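Local coordinates for protein beta-agarase D (Zobellia galactanivorans, PDB 4ASM) that cleaves the beta-1,4 linkages of agarose at random, with retention of anomeric configuration, through its family 16 glycoside hydrolase catalytic domain, at residues Q81-V86 with E117-C122; G89-W94 with I321-E326. All blocks are in the same frame, centred on the assembly; numbering follows the deposited sequence.

Contact 1. Residues Q81-V86 with E117-C122; sequences QNHVAV and ETRAGC
His83 and Arg119 meet because both side chains leave the backbone with CG beside the backbone N and anti to the carbonyl carbon (chi1 -79° for His83), and because the arginine chain then bends at chi3. The two groups cross at about a right angle, with their planes 84° apart. The imidazole presents its edge, CE1 foremost, to one face of the guanidinium, with His83 CE1 lying 3.7 Å from Arg119 NH2. At the root of the arginine, Arg119 CB lies 3.8 Å from His83 NE2, so its aliphatic part packs against the ring as well. Ser96 OG is hydrogen-bonded to both His83 NE2 and Arg119 NE and ties the pair together, while Trp94 stacks on the histidine ring.

Beneath the ring the chains come very near. His83 CB is 3.5 Å from Gly121 N, and Gly121 CA makes a CH...O contact with His83 O at 3.5 Å. A CB at position 121 would run into that carbonyl and crowd Val84 as well, which explains the glycine. Val84 then drops CG2 onto the same bare backbone, 3.9 Å from Gly121 CA, a place suited to a compact branched side chain. Ala120 and Cys122 point the other way, where they touch Trp79 and strand 320-326.

Were the imidazole replaced by the methyl of an alanine, a gap would probably open beside the guanidinium and Trp94, and Ser96 would lose one of its partners. Residues 81-86 belong to a stretch predicted by similarity to bind substrate. The chemistry is that of a flat, polar ring held by shape and by a shared hydroxyl, and the neighbouring guanidinium would be expected to disfavour a protonated imidazole.

Contact 2. Residues G89-W94 with I321-E326; sequences GNLNIW and IIINVE. With CA (calcium ion), chain B; IMD (imidazole), chain C.
The packed interior of the GH16 jelly-roll sandwich is where Leu91 and Ile93 of strand 90-94 meet Ile323 and Val325 of strand 321-326. The strand axes run 6.8 Å apart at 33°, roughly in the same sense, and join through side chains that alternate inward from each strand.

Leu91 and Ile323 reach toward each other tip to tip, Leu91 CD2 lying 3.8 Å from Ile323 CD1. Ile93 crosses Ile323 at about a right angle. Its extended outer arm (chi2 179°) carries CD1 to 3.8 Å from Ile323 CG2 and over the backbone, 3.5 Å from Ile323 O. The other branch, Ile93 CG2, slides past Val325 and comes within 4.0 Å of Val325 CG2. Beta-branched Ile93, Ile323 and Val325 fill the interface close to the main chain, while Leu91 branches one carbon further out.

On the opposite face of strand 321-326, beyond the apolar Ile322, Asn324 and Glu326 bring polar groups toward the cleft. Asn324 ND2 donates to Glu326 OE2 at 2.9 Å, meeting the oxygen on its anti side, slightly out of the carboxylate plane. Glu326 OE2 also accepts a nearly straight bond from N3 of an imidazole (2.8 Å), probably from the crystallisation liquor, which is also hydrogen-bonded to Glu160, the likely nucleophile. Just before the other strand begins, Gly89 O binds the calcium ion together with Asp9, Asp34, Asn36, Asp354 and a water.

Apolar branches facing strand 90-94, and a carboxylate oriented by Asn324 at the other face, let one strand serve both the core and the cleft, where Glu326 probably binds substrate.

How the contacts relate
Along the chain the segments come in the order 81-86, 89-94, 117-122 and 321-326, so the two contacts cross. Contact 1 closes a loop of 30 residues that contains strand 90-96; contact 2 starts within that loop and closes one of 226 residues. Strand 90-96 follows strand 84-87 directly and pairs with it antiparallel, Ala85 O lying 2.7 Å from Asn92 N. Strand 112-125 pairs with it too, with Gly121 N 3.2 Å from Trp94 O, and also with strand 320-326. Contact 1 fixes the 81-86 segment to strand 112-125, and contact 2 joins the strand that starts at the calcium site to the one carrying Glu326 in the cleft.

Contact 1. Residues Q81-V86 with E117-C122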
loop_
_atom_site.group_PDB
_atom_site.type_symbol
_atom_site.label_atom_id
_atom_site.label_comp_id
_atom_site.label_asym_id
_atom_site.label_seq_id
_atom_site.Cartn_x
_atom_site.Cartn_y
_atom_site.Cartn_z
ATOM N N GLN A 81 -12.599 -12.836 8.406
ATOM C CA GLN A 81 -12.637 -13.688 7.225
ATOM C C GLN A 81 -13.820 -13.364 6.327
ATOM O O GLN A 81 -13.684 -13.365 5.100
ATOM C CB GLN A 81 -12.669 -15.169 7.618
ATOM C CG GLN A 81 -11.287 -15.838 7.731
ATOM C CD GLN A 81 -10.395 -15.205 8.800
ATOM O OE1 GLN A 81 -10.517 -15.507 9.986
ATOM N NE2 GLN A 81 -9.505 -14.301 8.374
ATOM N N ASN A 82 -14.988 -13.100 6.928
ATOM C CA ASN A 82 -16.206 -12.975 6.114
ATOM C C ASN A 82 -16.423 -11.592 5.491
ATOM O O ASN A 82 -17.487 -11.333 4.918
ATOM C CB ASN A 82 -17.463 -13.458 6.864
ATOM C CG ASN A 82 -17.924 -12.487 7.917
ATOM O OD1 ASN A 82 -17.282 -11.456 8.175
ATOM N ND2 ASN A 82 -19.050 -12.800 8.543
ATOM N N HIS A 83 -15.417 -10.721 5.611
ATOM C CA HIS A 83 -15.460 -9.384 4.978
ATOM C C HIS A 83 -14.712 -9.353 3.639
ATOM O O HIS A 83 -14.155 -8.336 3.245
ATOM C CB HIS A 83 -14.930 -8.314 5.955
ATOM C CG HIS A 83 -15.931 -7.901 6.986
ATOM N ND1 HIS A 83 -16.763 -8.802 7.626
ATOM C CD2 HIS A 83 -16.292 -6.672 7.426
ATOM C CE1 HIS A 83 -17.564 -8.141 8.447
ATOM N NE2 HIS A 83 -17.297 -6.850 8.347
ATOM N N VAL A 84 -14.755 -10.480 2.929
ATOM C CA VAL A 84 -14.070 -10.690 1.658
ATOM C C VAL A 84 -15.020 -11.489 0.783
ATOM O O VAL A 84 -15.568 -12.491 1.227
ATOM C CB VAL A 84 -12.803 -11.571 1.856
ATOM C CG1 VAL A 84 -12.171 -11.907 0.510
ATOM C CG2 VAL A 84 -11.791 -10.894 2.793
ATOM N N ALA A 85 -15.238 -11.019 -0.440
ATOM C CA ALA A 85 -16.022 -11.793 -1.418
ATOM C C ALA A 85 -15.556 -11.441 -2.828
ATOM O O ALA A 85 -14.883 -10.428 -3.048
ATOM C CB ALA A 85 -17.499 -11.480 -1.268
ATOM N N VAL A 86 -15.904 -12.289 -3.793
ATOM C CA VAL A 86 -15.701 -11.936 -5.192
ATOM C C VAL A 86 -17.061 -12.089 -5.845
ATOM O O VAL A 86 -17.689 -13.139 -5.713
ATOM C CB VAL A 86 -14.621 -12.809 -5.884
ATOM C CG1 VAL A 86 -14.370 -12.363 -7.328
ATOM C CG2 VAL A 86 -13.325 -12.739 -5.077
ATOM N N GLU A 117 -14.298 -0.608 17.410
ATOM C CA GLU A 117 -13.604 -1.597 16.591
ATOM C C GLU A 117 -14.126 -1.592 15.166
ATOM O O GLU A 117 -15.323 -1.568 14.931
ATOM C CB GLU A 117 -13.747 -3.007 17.179
ATOM C CG GLU A 117 -13.043 -4.061 16.344
ATOM C CD GLU A 117 -12.923 -5.389 17.039
ATOM O OE1 GLU A 117 -12.225 -5.465 18.071
ATOM O OE2 GLU A 117 -13.516 -6.361 16.530
ATOM N N THR A 118 -13.209 -1.618 14.214
ATOM C CA THR A 118 -13.579 -1.661 12.802
ATOM C C THR A 118 -13.232 -3.024 12.238
ATOM O O THR A 118 -12.053 -3.385 12.120
ATOM C CB THR A 118 -12.868 -0.574 11.999
ATOM O OG1 THR A 118 -13.231 0.702 12.553
ATOM C CG2 THR A 118 -13.322 -0.634 10.544
ATOM N N ARG A 119 -14.271 -3.773 11.889
ATOM C CA ARG A 119 -14.087 -5.079 11.274
ATOM C C ARG A 119 -13.782 -4.839 9.809
ATOM O O ARG A 119 -14.402 -3.984 9.187
ATOM C CB ARG A 119 -15.363 -5.914 11.422
ATOM C CG ARG A 119 -15.861 -6.012 12.879
ATOM C CD ARG A 119 -16.972 -7.061 13.039
ATOM N NE ARG A 119 -18.073 -6.872 12.098
ATOM C CZ ARG A 119 -19.093 -7.715 11.960
ATOM N NH1 ARG A 119 -19.171 -8.801 12.737
ATOM N NH2 ARG A 119 -20.033 -7.464 11.052
ATOM N N ALA A 120 -12.839 -5.597 9.247
ATOM C CA ALA A 120 -12.415 -5.347 7.859
ATOM C C ALA A 120 -11.818 -6.589 7.215
ATOM O O ALA A 120 -11.235 -7.409 7.884
ATOM C CB ALA A 120 -11.383 -4.217 7.839
ATOM N N GLY A 121 -11.885 -6.678 5.904
ATOM C CA GLY A 121 -11.298 -7.835 5.236
ATOM C C GLY A 121 -9.807 -7.671 4.946
ATOM O O GLY A 121 -9.285 -6.551 4.865
ATOM N N CYS A 122 -9.137 -8.802 4.758
ATOM C CA CYS A 122 -7.718 -8.838 4.436
ATOM C C CYS A 122 -7.469 -10.136 3.702
ATOM O O CYS A 122 -7.907 -11.191 4.178
ATOM C CB CYS A 122 -6.882 -8.800 5.722
ATOM S SG CYS A 122 -5.101 -8.660 5.437
#

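Contact 2. Residues G89-W94 with I321-E326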
loop_
_atom_site.group_PDB
_atom_site.type_symbol
_atom_site.label_atom_id
_atom_site.label_comp_id
_atom_site.label_asym_id
_atom_site.label_seq_id
_atom_site.Cartn_x
_atom_site.Cartn_y
_atom_site.Cartn_z
ATOM N N GLY A 89 -17.858 -9.050 -10.844
ATOM C CA GLY A 89 -16.640 -8.692 -11.561
ATOM C C GLY A 89 -15.537 -8.090 -10.691
ATOM O O GLY A 89 -14.489 -7.732 -11.195
ATOM N N ASN A 90 -15.785 -7.992 -9.393
ATOM C CA ASN A 90 -14.823 -7.351 -8.488
ATOM C C ASN A 90 -14.527 -8.203 -7.273
ATOM O O ASN A 90 -15.421 -8.874 -6.741
ATOM C CB ASN A 90 -15.383 -6.026 -7.935
ATOM C CG ASN A 90 -15.695 -5.003 -9.005
ATOM O OD1 ASN A 90 -14.802 -4.511 -9.699
ATOM N ND2 ASN A 90 -16.982 -4.644 -9.118
ATOM N N LEU A 91 -13.287 -8.110 -6.786
ATOM C CA LEU A 91 -13.025 -8.408 -5.385
ATOM C C LEU A 91 -13.722 -7.333 -4.532
ATOM O O LEU A 91 -13.595 -6.133 -4.822
ATOM C CB LEU A 91 -11.514 -8.374 -5.132
ATOM C CG LEU A 91 -11.024 -8.465 -3.688
ATOM C CD1 LEU A 91 -11.273 -9.858 -3.054
ATOM C CD2 LEU A 91 -9.553 -8.061 -3.597
ATOM N N ASN A 92 -14.433 -7.766 -3.494
ATOM C CA ASN A 92 -15.080 -6.875 -2.541
ATOM C C ASN A 92 -14.393 -7.092 -1.197
ATOM O O ASN A 92 -14.327 -8.222 -0.715
ATOM C CB ASN A 92 -16.567 -7.248 -2.354
ATOM C CG ASN A 92 -17.460 -6.867 -3.550
ATOM O OD1 ASN A 92 -18.422 -6.121 -3.380
ATOM N ND2 ASN A 92 -17.174 -7.408 -4.733
ATOM N N ILE A 93 -13.862 -6.020 -0.604
ATOM C CA ILE A 93 -13.325 -6.084 0.762
ATOM C C ILE A 93 -13.917 -4.907 1.504
ATOM O O ILE A 93 -13.718 -3.765 1.100
ATOM C CB ILE A 93 -11.778 -6.035 0.774
ATOM C CG1 ILE A 93 -11.234 -7.355 0.241
ATOM C CG2 ILE A 93 -11.243 -5.844 2.208
ATOM C CD1 ILE A 93 -9.708 -7.434 0.183
ATOM N N TRP A 94 -14.652 -5.169 2.577
ATOM C CA TRP A 94 -15.367 -4.084 3.237
ATOM C C TRP A 94 -15.092 -3.994 4.718
ATOM O O TRP A 94 -14.368 -4.816 5.285
ATOM C CB TRP A 94 -16.873 -4.190 2.970
ATOM C CG TRP A 94 -17.554 -5.394 3.513
ATOM C CD1 TRP A 94 -18.249 -5.475 4.684
ATOM C CD2 TRP A 94 -17.652 -6.678 2.889
ATOM N NE1 TRP A 94 -18.788 -6.740 4.834
ATOM C CE2 TRP A 94 -18.428 -7.497 3.747
ATOM C CE3 TRP A 94 -17.167 -7.217 1.685
ATOM C CZ2 TRP A 94 -18.709 -8.831 3.452
ATOM C CZ3 TRP A 94 -17.446 -8.564 1.396
ATOM C CH2 TRP A 94 -18.219 -9.344 2.279
ATOM N N ILE A 321 1.520 -10.649 -1.806
ATOM C CA ILE A 321 0.569 -9.597 -2.211
ATOM C C ILE A 321 -0.603 -9.628 -1.241
ATOM O O ILE A 321 -1.236 -10.683 -1.060
ATOM C CB ILE A 321 0.012 -9.799 -3.633
ATOM C CG1 ILE A 321 1.129 -9.869 -4.664
ATOM C CG2 ILE A 321 -0.965 -8.661 -3.979
ATOM C CD1 ILE A 321 0.680 -10.472 -6.001
ATOM N N ILE A 322 -0.871 -8.482 -0.620
ATOM C CA ILE A 322 -1.957 -8.336 0.342
ATOM C C ILE A 322 -2.885 -7.209 -0.106
ATOM O O ILE A 322 -2.442 -6.144 -0.560
ATOM C CB ILE A 322 -1.404 -8.022 1.755
ATOM C CG1 ILE A 322 -0.475 -9.178 2.218
ATOM C CG2 ILE A 322 -2.545 -7.782 2.735
ATOM C CD1 ILE A 322 0.286 -8.927 3.495
ATOM N N ILE A 323 -4.188 -7.460 -0.028
ATOM C CA ILE A 323 -5.165 -6.398 -0.257
ATOM C C ILE A 323 -6.012 -6.335 0.980
ATOM O O ILE A 323 -6.466 -7.370 1.481
ATOM C CB ILE A 323 -6.027 -6.660 -1.514
ATOM C CG1 ILE A 323 -5.123 -6.772 -2.739
ATOM C CG2 ILE A 323 -7.059 -5.520 -1.670
ATOM C CD1 ILE A 323 -5.871 -7.149 -4.012
ATOM N N ASN A 324 -6.236 -5.131 1.505
ATOM C CA ASN A 324 -7.048 -5.016 2.713
ATOM C C ASN A 324 -7.630 -3.628 2.926
ATOM O O ASN A 324 -7.372 -2.712 2.150
ATOM C CB ASN A 324 -6.282 -5.494 3.981
ATOM C CG ASN A 324 -5.253 -4.479 4.500
ATOM O OD1 ASN A 324 -5.300 -3.303 4.171
ATOM N ND2 ASN A 324 -4.346 -4.939 5.350
ATOM N N VAL A 325 -8.403 -3.506 3.997
ATOM C CA VAL A 325 -8.851 -2.228 4.505
ATOM C C VAL A 325 -8.329 -2.134 5.948
ATOM O O VAL A 325 -8.290 -3.138 6.656
ATOM C CB VAL A 325 -10.395 -2.150 4.441
ATOM C CG1 VAL A 325 -10.970 -1.050 5.364
ATOM C CG2 VAL A 325 -10.825 -1.979 2.966
ATOM N N GLU A 326 -7.932 -0.930 6.375
ATOM C CA GLU A 326 -7.410 -0.716 7.732
ATOM C C GLU A 326 -7.934 0.551 8.359
ATOM O O GLU A 326 -8.042 1.581 7.694
ATOM C CB GLU A 326 -5.876 -0.637 7.735
ATOM C CG GLU A 326 -5.217 -1.952 7.369
ATOM C CD GLU A 326 -3.703 -1.841 7.269
ATOM O OE1 GLU A 326 -3.134 -0.777 7.629
ATOM O OE2 GLU A 326 -3.075 -2.840 6.847
HETATM CA CA CA B . -13.110 -7.866 -13.104
HETATM N N1 IMD C . 0.950 -1.137 4.765
HETATM C C2 IMD C . 0.156 -1.948 5.484
HETATM N N3 IMD C . -1.075 -1.399 5.541
HETATM C C4 IMD C . -1.070 -0.236 4.847
HETATM C C5 IMD C . 0.219 -0.077 4.356
HETATM O O HOH W 1 -15.139 -7.140 -14.218
#